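Local structure of OBCA, Oxalate Biosynthetic Component A (4NNB) at residues E211-R214 with S215-G219; P453-N456 with L457-D460; T512-T515 with A516-R520. The protein is a bacterial oxalate biosynthetic component, related by sequence to the TIM-barrel clan, that holds a magnesium ion and an oxaloacetate ion in this model. One frame throughout, in Å; residues are numbered along the deposited sequence.

Interaction 1: E211-R214 with S215-G219; sequences ETIR and SMRAG
E211-R214 and S215-G219 are consecutive turns at the C-terminal end of helix 205-217, joined by i to i+4 bonds from S215 N to E211 O (2.8 Å), M216 N to T212 O, R217 N to I213 O and A218 N to R214 O, the last the most bent of them at 134° at the hydrogen. E211 O takes a second donor as well: S215 OG lies 3.0 Å from E211 O, above the carbonyl plane and on the opposite face from S215 N. Serine suits this place because, with OG anti to the carbonyl carbon (chi1 -74°), the hydroxyl lies within reach of E211 O. S215 OG is also 3.1 Å from E211 OE2, which accepts from W496 N at the start of helix 495-507. The helix ends in a Schellman motif: G219 has positive phi, and G219 N bonds to M216 O at 3.0 Å, a conformation that glycine adopts readily. I213 and R217 run side by side, and I213 CG2 sits over the centre of one face of the R217 guanidinium, 3.4 Å from R217 CZ. R217 is extended from CG to NE, which carries its charge out to a salt bridge with E269. On the buried flank T212 faces strand 222-229, its hydroxyl bonded back to I208 O, and the CG of M216 passes 3.5 Å from T212 O.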
ATOM      1  N   GLU A 211       0.763   5.726  13.352  1.00 26.62           N
ATOM      2  CA  GLU A 211       0.918   4.420  12.700  1.00 24.92           C
ATOM      3  C   GLU A 211       2.359   3.928  12.746  1.00 25.99           C
ATOM      4  O   GLU A 211       2.611   2.734  12.954  1.00 25.31           O
ATOM      5  CB  GLU A 211       0.386   4.452  11.252  1.00 25.55           C
ATOM      6  CG  GLU A 211       0.503   3.123  10.528  1.00 23.32           C
ATOM      7  CD  GLU A 211      -0.367   2.027  11.159  1.00 26.54           C
ATOM      8  OE1 GLU A 211      -1.533   2.307  11.509  1.00 25.29           O
ATOM      9  OE2 GLU A 211       0.117   0.888  11.299  1.00 30.19           O
ATOM     10  N   THR A 212       3.307   4.850  12.568  1.00 25.62           N
ATOM     11  CA  THR A 212       4.727   4.518  12.680  1.00 22.31           C
ATOM     12  C   THR A 212       5.039   3.914  14.053  1.00 26.39           C
ATOM     13  O   THR A 212       5.682   2.867  14.163  1.00 24.30           O
ATOM     14  CB  THR A 212       5.614   5.783  12.462  1.00 22.41           C
ATOM     15  OG1 THR A 212       5.436   6.253  11.117  1.00 24.20           O
ATOM     16  CG2 THR A 212       7.080   5.469  12.687  1.00 23.14           C
ATOM     17  N   ILE A 213       4.597   4.593  15.099  1.00 25.00           N
ATOM     18  CA  ILE A 213       4.821   4.114  16.460  1.00 27.36           C
ATOM     19  C   ILE A 213       4.123   2.779  16.734  1.00 25.38           C
ATOM     20  O   ILE A 213       4.739   1.855  17.273  1.00 27.07           O
ATOM     21  CB  ILE A 213       4.405   5.179  17.472  1.00 27.62           C
ATOM     22  CG1 ILE A 213       5.429   6.312  17.433  1.00 30.00           C
ATOM     23  CG2 ILE A 213       4.349   4.584  18.888  1.00 32.25           C
ATOM     24  CD1 ILE A 213       4.850   7.621  17.782  1.00 35.09           C
ATOM     25  N   ARG A 214       2.857   2.664  16.345  1.00 23.92           N
ATOM     26  CA  ARG A 214       2.163   1.384  16.484  1.00 29.38           C
ATOM     27  C   ARG A 214       2.845   0.265  15.713  1.00 28.36           C
ATOM     28  O   ARG A 214       2.959  -0.849  16.216  1.00 24.67           O
ATOM     29  CB  ARG A 214       0.699   1.496  16.052  1.00 29.18           C
ATOM     30  CG  ARG A 214      -0.112   2.447  16.907  1.00 34.68           C
ATOM     31  CD  ARG A 214      -1.507   1.912  17.081  1.00 46.82           C
ATOM     32  NE  ARG A 214      -1.485   0.533  17.563  1.00 45.92           N
ATOM     33  CZ  ARG A 214      -2.543  -0.266  17.577  1.00 44.05           C
ATOM     34  NH1 ARG A 214      -2.431  -1.508  18.020  1.00 49.10           N
ATOM     35  NH2 ARG A 214      -3.714   0.176  17.140  1.00 49.46           N
ATOM     36  N   SER A 215       3.289   0.549  14.491  1.00 24.55           N
ATOM     37  CA  SER A 215       3.982  -0.464  13.694  1.00 24.38           C
ATOM     38  C   SER A 215       5.276  -0.940  14.349  1.00 22.32           C
ATOM     39  O   SER A 215       5.577  -2.145  14.363  1.00 25.27           O
ATOM     40  CB  SER A 215       4.261   0.056  12.274  1.00 25.14           C
ATOM     41  OG  SER A 215       3.058   0.079  11.527  1.00 25.33           O
ATOM     42  N   MET A 216       6.049  -0.001  14.880  1.00 24.64           N
ATOM     43  CA  MET A 216       7.271  -0.352  15.598  1.00 26.68           C
ATOM     44  C   MET A 216       6.960  -1.201  16.833  1.00 26.74           C
ATOM     45  O   MET A 216       7.667  -2.164  17.136  1.00 30.26           O
ATOM     46  CB  MET A 216       8.000   0.902  16.056  1.00 29.89           C
ATOM     47  CG  MET A 216       8.842   1.577  14.995  1.00 35.49           C
ATOM     48  SD  MET A 216       9.620   2.955  15.823  1.00 42.13           S
ATOM     49  CE  MET A 216      10.701   2.097  16.950  1.00 26.49           C
ATOM     50  N   ARG A 217       5.889  -0.856  17.535  1.00 27.68           N
ATOM     51  CA  ARG A 217       5.551  -1.587  18.753  1.00 31.82           C
ATOM     52  C   ARG A 217       4.988  -2.972  18.462  1.00 30.96           C
ATOM     53  O   ARG A 217       5.056  -3.857  19.304  1.00 33.50           O
ATOM     54  CB  ARG A 217       4.636  -0.737  19.636  1.00 32.48           C
ATOM     55  CG  ARG A 217       5.398   0.444  20.193  1.00 27.94           C
ATOM     56  CD  ARG A 217       4.541   1.429  20.937  1.00 32.45           C
ATOM     57  NE  ARG A 217       5.377   2.496  21.486  1.00 33.45           N
ATOM     58  CZ  ARG A 217       4.920   3.576  22.111  1.00 30.27           C
ATOM     59  NH1 ARG A 217       3.622   3.760  22.273  1.00 33.21           N
ATOM     60  NH2 ARG A 217       5.774   4.478  22.564  1.00 30.44           N
ATOM     61  N   ALA A 218       4.484  -3.169  17.244  1.00 28.05           N
ATOM     62  CA  ALA A 218       3.999  -4.470  16.810  1.00 26.76           C
ATOM     63  C   ALA A 218       5.154  -5.316  16.287  1.00 28.19           C
ATOM     64  O   ALA A 218       4.973  -6.496  15.976  1.00 27.92           O
ATOM     65  CB  ALA A 218       2.900  -4.319  15.729  1.00 27.42           C
ATOM     66  N   GLY A 219       6.336  -4.713  16.170  1.00 27.75           N
ATOM     67  CA  GLY A 219       7.527  -5.463  15.809  1.00 27.18           C
ATOM     68  C   GLY A 219       8.415  -4.930  14.686  1.00 30.10           C
ATOM     69  O   GLY A 219       9.453  -5.518  14.397  1.00 30.60           O
TER

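Interaction 2: P453-N456 with L457-D460; sequences PMQN and LLVD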
ATOM      1  N   PRO A 453      -1.801  -9.199  -3.168  1.00 24.52           N
ATOM      2  CA  PRO A 453      -2.354 -10.489  -3.611  1.00 29.74           C
ATOM      3  C   PRO A 453      -1.339 -11.632  -3.701  1.00 34.79           C
ATOM      4  O   PRO A 453      -1.750 -12.779  -3.853  1.00 32.41           O
ATOM      5  CB  PRO A 453      -2.901 -10.167  -5.005  1.00 31.34           C
ATOM      6  CG  PRO A 453      -3.162  -8.690  -4.986  1.00 29.60           C
ATOM      7  CD  PRO A 453      -2.032  -8.137  -4.169  1.00 26.86           C
ATOM      8  N   MET A 454      -0.046 -11.328  -3.610  1.00 30.85           N
ATOM      9  CA  MET A 454       0.997 -12.351  -3.656  1.00 31.60           C
ATOM     10  C   MET A 454       1.615 -12.611  -2.288  1.00 28.96           C
ATOM     11  O   MET A 454       2.517 -13.448  -2.154  1.00 29.80           O
ATOM     12  CB  MET A 454       2.117 -11.930  -4.628  1.00 32.32           C
ATOM     13  CG  MET A 454       1.682 -11.814  -6.064  1.00 35.05           C
ATOM     14  SD  MET A 454       3.004 -11.310  -7.206  1.00 32.51           S
ATOM     15  CE  MET A 454       4.115 -12.716  -7.052  1.00 32.54           C
ATOM     16  N   GLN A 455       1.140 -11.907  -1.265  1.00 28.81           N
ATOM     17  CA  GLN A 455       1.847 -11.908   0.015  1.00 29.23           C
ATOM     18  C   GLN A 455       1.858 -13.223   0.802  1.00 28.94           C
ATOM     19  O   GLN A 455       2.615 -13.349   1.754  1.00 27.17           O
ATOM     20  CB  GLN A 455       1.400 -10.737   0.901  1.00 27.06           C
ATOM     21  CG  GLN A 455       1.998  -9.390   0.449  1.00 25.48           C
ATOM     22  CD  GLN A 455       1.570  -8.234   1.326  1.00 24.42           C
ATOM     23  OE1 GLN A 455       0.681  -8.371   2.166  1.00 32.19           O
ATOM     24  NE2 GLN A 455       2.198  -7.086   1.137  1.00 27.25           N
ATOM     25  N   ASN A 456       1.049 -14.204   0.410  1.00 29.09           N
ATOM     26  CA  ASN A 456       1.124 -15.503   1.094  1.00 32.03           C
ATOM     27  C   ASN A 456       2.478 -16.170   0.848  1.00 33.05           C
ATOM     28  O   ASN A 456       2.867 -17.080   1.562  1.00 34.81           O
ATOM     29  CB  ASN A 456      -0.021 -16.437   0.684  1.00 30.34           C
ATOM     30  CG  ASN A 456      -1.382 -15.955   1.179  1.00 31.05           C
ATOM     31  OD1 ASN A 456      -1.465 -15.177   2.122  1.00 34.60           O
ATOM     32  ND2 ASN A 456      -2.450 -16.419   0.535  1.00 31.29           N
ATOM     33  N   LEU A 457       3.191 -15.688  -0.165  1.00 31.78           N
ATOM     34  CA  LEU A 457       4.506 -16.201  -0.530  1.00 31.04           C
ATOM     35  C   LEU A 457       5.625 -15.592   0.299  1.00 32.55           C
ATOM     36  O   LEU A 457       6.729 -16.137   0.333  1.00 32.19           O
ATOM     37  CB  LEU A 457       4.790 -15.899  -2.006  1.00 29.60           C
ATOM     38  CG  LEU A 457       3.841 -16.477  -3.047  1.00 34.43           C
ATOM     39  CD1 LEU A 457       4.183 -15.944  -4.424  1.00 31.57           C
ATOM     40  CD2 LEU A 457       3.920 -18.000  -3.029  1.00 35.46           C
ATOM     41  N   LEU A 458       5.351 -14.459   0.952  1.00 31.41           N
ATOM     42  CA  LEU A 458       6.404 -13.642   1.575  1.00 31.32           C
ATOM     43  C   LEU A 458       7.388 -14.403   2.442  1.00 34.29           C
ATOM     44  O   LEU A 458       8.602 -14.319   2.237  1.00 28.07           O
ATOM     45  CB  LEU A 458       5.802 -12.525   2.424  1.00 31.72           C
ATOM     46  CG  LEU A 458       5.636 -11.146   1.806  1.00 36.81           C
ATOM     47  CD1 LEU A 458       5.083 -10.212   2.875  1.00 30.34           C
ATOM     48  CD2 LEU A 458       6.958 -10.619   1.224  1.00 27.64           C
ATOM     49  N   VAL A 459       6.870 -15.122   3.434  1.00 30.63           N
ATOM     50  CA  VAL A 459       7.740 -15.817   4.371  1.00 31.60           C
ATOM     51  C   VAL A 459       8.498 -16.981   3.725  1.00 31.18           C
ATOM     52  O   VAL A 459       9.698 -17.117   3.946  1.00 32.93           O
ATOM     53  CB  VAL A 459       6.978 -16.271   5.629  1.00 36.29           C
ATOM     54  CG1 VAL A 459       7.870 -17.142   6.515  1.00 35.87           C
ATOM     55  CG2 VAL A 459       6.494 -15.054   6.394  1.00 30.40           C
ATOM     56  N   ASP A 460       7.817 -17.803   2.929  1.00 29.24           N
ATOM     57  CA  ASP A 460       8.492 -18.941   2.302  1.00 35.58           C
ATOM     58  C   ASP A 460       9.620 -18.464   1.384  1.00 38.46           C
ATOM     59  O   ASP A 460      10.732 -18.998   1.427  1.00 34.61           O
ATOM     60  CB  ASP A 460       7.519 -19.800   1.500  1.00 35.93           C
ATOM     61  CG  ASP A 460       6.617 -20.655   2.382  1.00 40.14           C
ATOM     62  OD1 ASP A 460       7.000 -20.964   3.530  1.00 45.11           O
ATOM     63  OD2 ASP A 460       5.521 -21.013   1.915  1.00 45.42           O
TER
HETATM   64  O   HOH W   1       3.904 -15.078   4.037  1.00 36.21           O
HETATM   65  O   HOH W   2       4.861 -17.893   2.889  1.00 36.33           O
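M454 and L457 meet in a 3-10-like turn that leads from the loop after strand 444-449 into helix 458-465. Two backbone bonds of the i to i+3 kind build it: L457 N to M454 O and L458 N to Q455 O, both 3.1 Å.

The apolar contacts lie on different flanks. M454 CE comes within 4.2 Å of L457 CD1, and both side chains pack on I407 of helix 401-413, a setting suited to flexible methionine and branched leucine. Q455 and L458 lie side by side, with Q455 CG 4.0 Å from L458 CD1; the aliphatic part of glutamine serves as packing surface while its NE2 reaches L450 O.

The polar end of N456 turns to N481, and D460 pairs with R509 and H419. Water carries the turn on into the helix. Water 1 accepts from V459 N at 3.0 Å and lies 3.1 Å from Q455 O, the carbonyl four residues back; water 2 serves the next N-H along the chain, accepting from D460 N at 3.0 Å.

Interaction 3: T512-T515 with A516-R520; sequences TILT and AAQVR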
ATOM      1  N   THR A 512      14.232 -15.410  14.347  1.00 40.67           N
ATOM      2  CA  THR A 512      14.363 -14.352  15.337  1.00 44.11           C
ATOM      3  C   THR A 512      14.006 -13.014  14.675  1.00 45.22           C
ATOM      4  O   THR A 512      14.291 -12.811  13.495  1.00 40.22           O
ATOM      5  CB  THR A 512      15.808 -14.285  15.869  1.00 47.88           C
ATOM      6  OG1 THR A 512      16.198 -15.579  16.350  1.00 57.27           O
ATOM      7  CG2 THR A 512      15.938 -13.263  16.995  1.00 45.34           C
ATOM      8  N   ILE A 513      13.379 -12.117  15.433  1.00 44.19           N
ATOM      9  CA  ILE A 513      13.021 -10.795  14.935  1.00 40.41           C
ATOM     10  C   ILE A 513      13.864  -9.740  15.631  1.00 40.97           C
ATOM     11  O   ILE A 513      13.773  -9.580  16.843  1.00 40.26           O
ATOM     12  CB  ILE A 513      11.543 -10.467  15.205  1.00 40.93           C
ATOM     13  CG1 ILE A 513      10.621 -11.551  14.637  1.00 42.96           C
ATOM     14  CG2 ILE A 513      11.187  -9.097  14.633  1.00 39.19           C
ATOM     15  CD1 ILE A 513      10.717 -11.696  13.144  1.00 45.39           C
ATOM     16  N   LEU A 514      14.669  -9.009  14.863  1.00 37.52           N
ATOM     17  CA  LEU A 514      15.494  -7.932  15.412  1.00 33.23           C
ATOM     18  C   LEU A 514      14.686  -6.674  15.722  1.00 34.92           C
ATOM     19  O   LEU A 514      13.759  -6.319  14.987  1.00 36.06           O
ATOM     20  CB  LEU A 514      16.620  -7.593  14.436  1.00 36.05           C
ATOM     21  CG  LEU A 514      17.425  -8.803  13.965  1.00 38.56           C
ATOM     22  CD1 LEU A 514      18.360  -8.434  12.841  1.00 39.97           C
ATOM     23  CD2 LEU A 514      18.205  -9.425  15.130  1.00 40.31           C
ATOM     24  N   THR A 515      15.042  -6.001  16.812  1.00 35.16           N
ATOM     25  CA  THR A 515      14.404  -4.748  17.202  1.00 34.60           C
ATOM     26  C   THR A 515      15.097  -3.573  16.527  1.00 33.10           C
ATOM     27  O   THR A 515      16.192  -3.720  15.972  1.00 30.93           O
ATOM     28  CB  THR A 515      14.563  -4.499  18.699  1.00 36.81           C
ATOM     29  OG1 THR A 515      15.949  -4.293  18.981  1.00 37.25           O
ATOM     30  CG2 THR A 515      14.038  -5.678  19.517  1.00 42.68           C
ATOM     31  N   ALA A 516      14.476  -2.401  16.616  1.00 30.07           N
ATOM     32  CA  ALA A 516      15.070  -1.175  16.087  1.00 35.22           C
ATOM     33  C   ALA A 516      16.455  -0.922  16.679  1.00 37.19           C
ATOM     34  O   ALA A 516      17.408  -0.666  15.945  1.00 30.88           O
ATOM     35  CB  ALA A 516      14.158   0.009  16.337  1.00 35.57           C
ATOM     36  N   ALA A 517      16.571  -1.007  18.002  1.00 33.54           N
ATOM     37  CA  ALA A 517      17.853  -0.758  18.658  1.00 38.54           C
ATOM     38  C   ALA A 517      18.924  -1.685  18.116  1.00 30.68           C
ATOM     39  O   ALA A 517      20.070  -1.281  17.939  1.00 37.02           O
ATOM     40  CB  ALA A 517      17.734  -0.900  20.182  1.00 38.71           C
ATOM     41  N   GLN A 518      18.551  -2.928  17.834  1.00 31.71           N
ATOM     42  CA  GLN A 518      19.515  -3.895  17.329  1.00 30.87           C
ATOM     43  C   GLN A 518      19.928  -3.630  15.881  1.00 38.64           C
ATOM     44  O   GLN A 518      21.098  -3.786  15.522  1.00 34.34           O
ATOM     45  CB  GLN A 518      18.948  -5.304  17.425  1.00 40.36           C
ATOM     46  CG  GLN A 518      18.750  -5.810  18.850  1.00 39.44           C
ATOM     47  CD  GLN A 518      18.040  -7.133  18.860  1.00 43.66           C
ATOM     48  OE1 GLN A 518      16.854  -7.219  18.521  1.00 41.76           O
ATOM     49  NE2 GLN A 518      18.764  -8.188  19.216  1.00 52.51           N
ATOM     50  N   VAL A 519      18.960  -3.265  15.042  1.00 33.34           N
ATOM     51  CA  VAL A 519      19.256  -2.981  13.638  1.00 28.43           C
ATOM     52  C   VAL A 519      20.185  -1.772  13.541  1.00 28.55           C
ATOM     53  O   VAL A 519      21.156  -1.809  12.781  1.00 32.47           O
ATOM     54  CB  VAL A 519      17.957  -2.806  12.779  1.00 28.58           C
ATOM     55  CG1 VAL A 519      18.285  -2.272  11.358  1.00 23.58           C
ATOM     56  CG2 VAL A 519      17.219  -4.120  12.676  1.00 27.64           C
ATOM     57  N   ARG A 520      19.905  -0.727  14.322  1.00 30.22           N
ATOM     58  CA  ARG A 520      20.735   0.477  14.350  1.00 30.16           C
ATOM     59  C   ARG A 520      22.157   0.117  14.691  1.00 40.80           C
ATOM     60  O   ARG A 520      23.103   0.578  14.055  1.00 38.16           O
ATOM     61  CB  ARG A 520      20.296   1.457  15.438  1.00 36.89           C
ATOM     62  CG  ARG A 520      18.883   1.919  15.382  1.00 45.67           C
ATOM     63  CD  ARG A 520      18.663   2.999  16.418  1.00 41.10           C
ATOM     64  NE  ARG A 520      19.416   4.180  16.037  1.00 41.93           N
ATOM     65  CZ  ARG A 520      18.887   5.216  15.402  1.00 38.63           C
ATOM     66  NH1 ARG A 520      17.590   5.228  15.112  1.00 35.74           N
ATOM     67  NH2 ARG A 520      19.652   6.248  15.079  1.00 37.07           N
TER
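The chain leaves strand 512-513 in extended form, keeps that form through T515, and turns at A516 into helix 516-523, where V519 N gives the first turn a bond to T515 O of 3.0 Å. T515 holds the N-cap position, and with Q518 it forms a capping box. In one direction Q518 N donates to T515 OG1 at 3.2 Å; in the other, T515 N donates to Q518 OE1 at 2.8 Å, an almost straight bond (170° at the hydrogen) that meets the amide carbonyl 19° from its plane. The threonine hydroxyl lies between its backbone N and carbonyl carbon (chi1 66°), which brings OG1 over the first turn and leaves the methyl CG2 3.4 Å from Q518 OE1. T515 OG1 also lies 3.1 Å from Q518 OE1. The two side chains pass obliquely, and Q518, extended beyond CG, is long enough to fold back over T515 and reach its backbone N-H. Beside the box, L514 CB packs 3.9 Å from V519 CG2. Both side chains also touch strand 5-10, L514 on S5 and V519 on Y7, so leucine and valine suit this inner side; small A516 fits the buried start of the helix. R520 leads away from the turn to a salt bridge with E307. The reciprocal bonds imply that T515 is held through its N-H as donor and through OG1 as acceptor, and that the Q518 N-H of the first helical turn receives an acceptor from the T515 side chain.

From the N terminus the three contacts follow in series: interaction 1 closes before interaction 2 opens, and interaction 2 before interaction 3, so none nests or crosses. Each joins adjoining pieces of chain and closes no large loop. Interaction 1 lies at the end of helix 205-217, just before strand 222-229; interaction 2 carries the chain from strand 444-449 into helix 458-465; interaction 3 links strand 512-513 to helix 516-523. All these strands belong to one mixed sheet. Interactions 1 and 3 touch, with M216 CE 4.1 Å from A516 CB, whereas interaction 2 stands apart, its nearest atoms about 9 Å from interaction 3. Helix 495-507 lies beside all three.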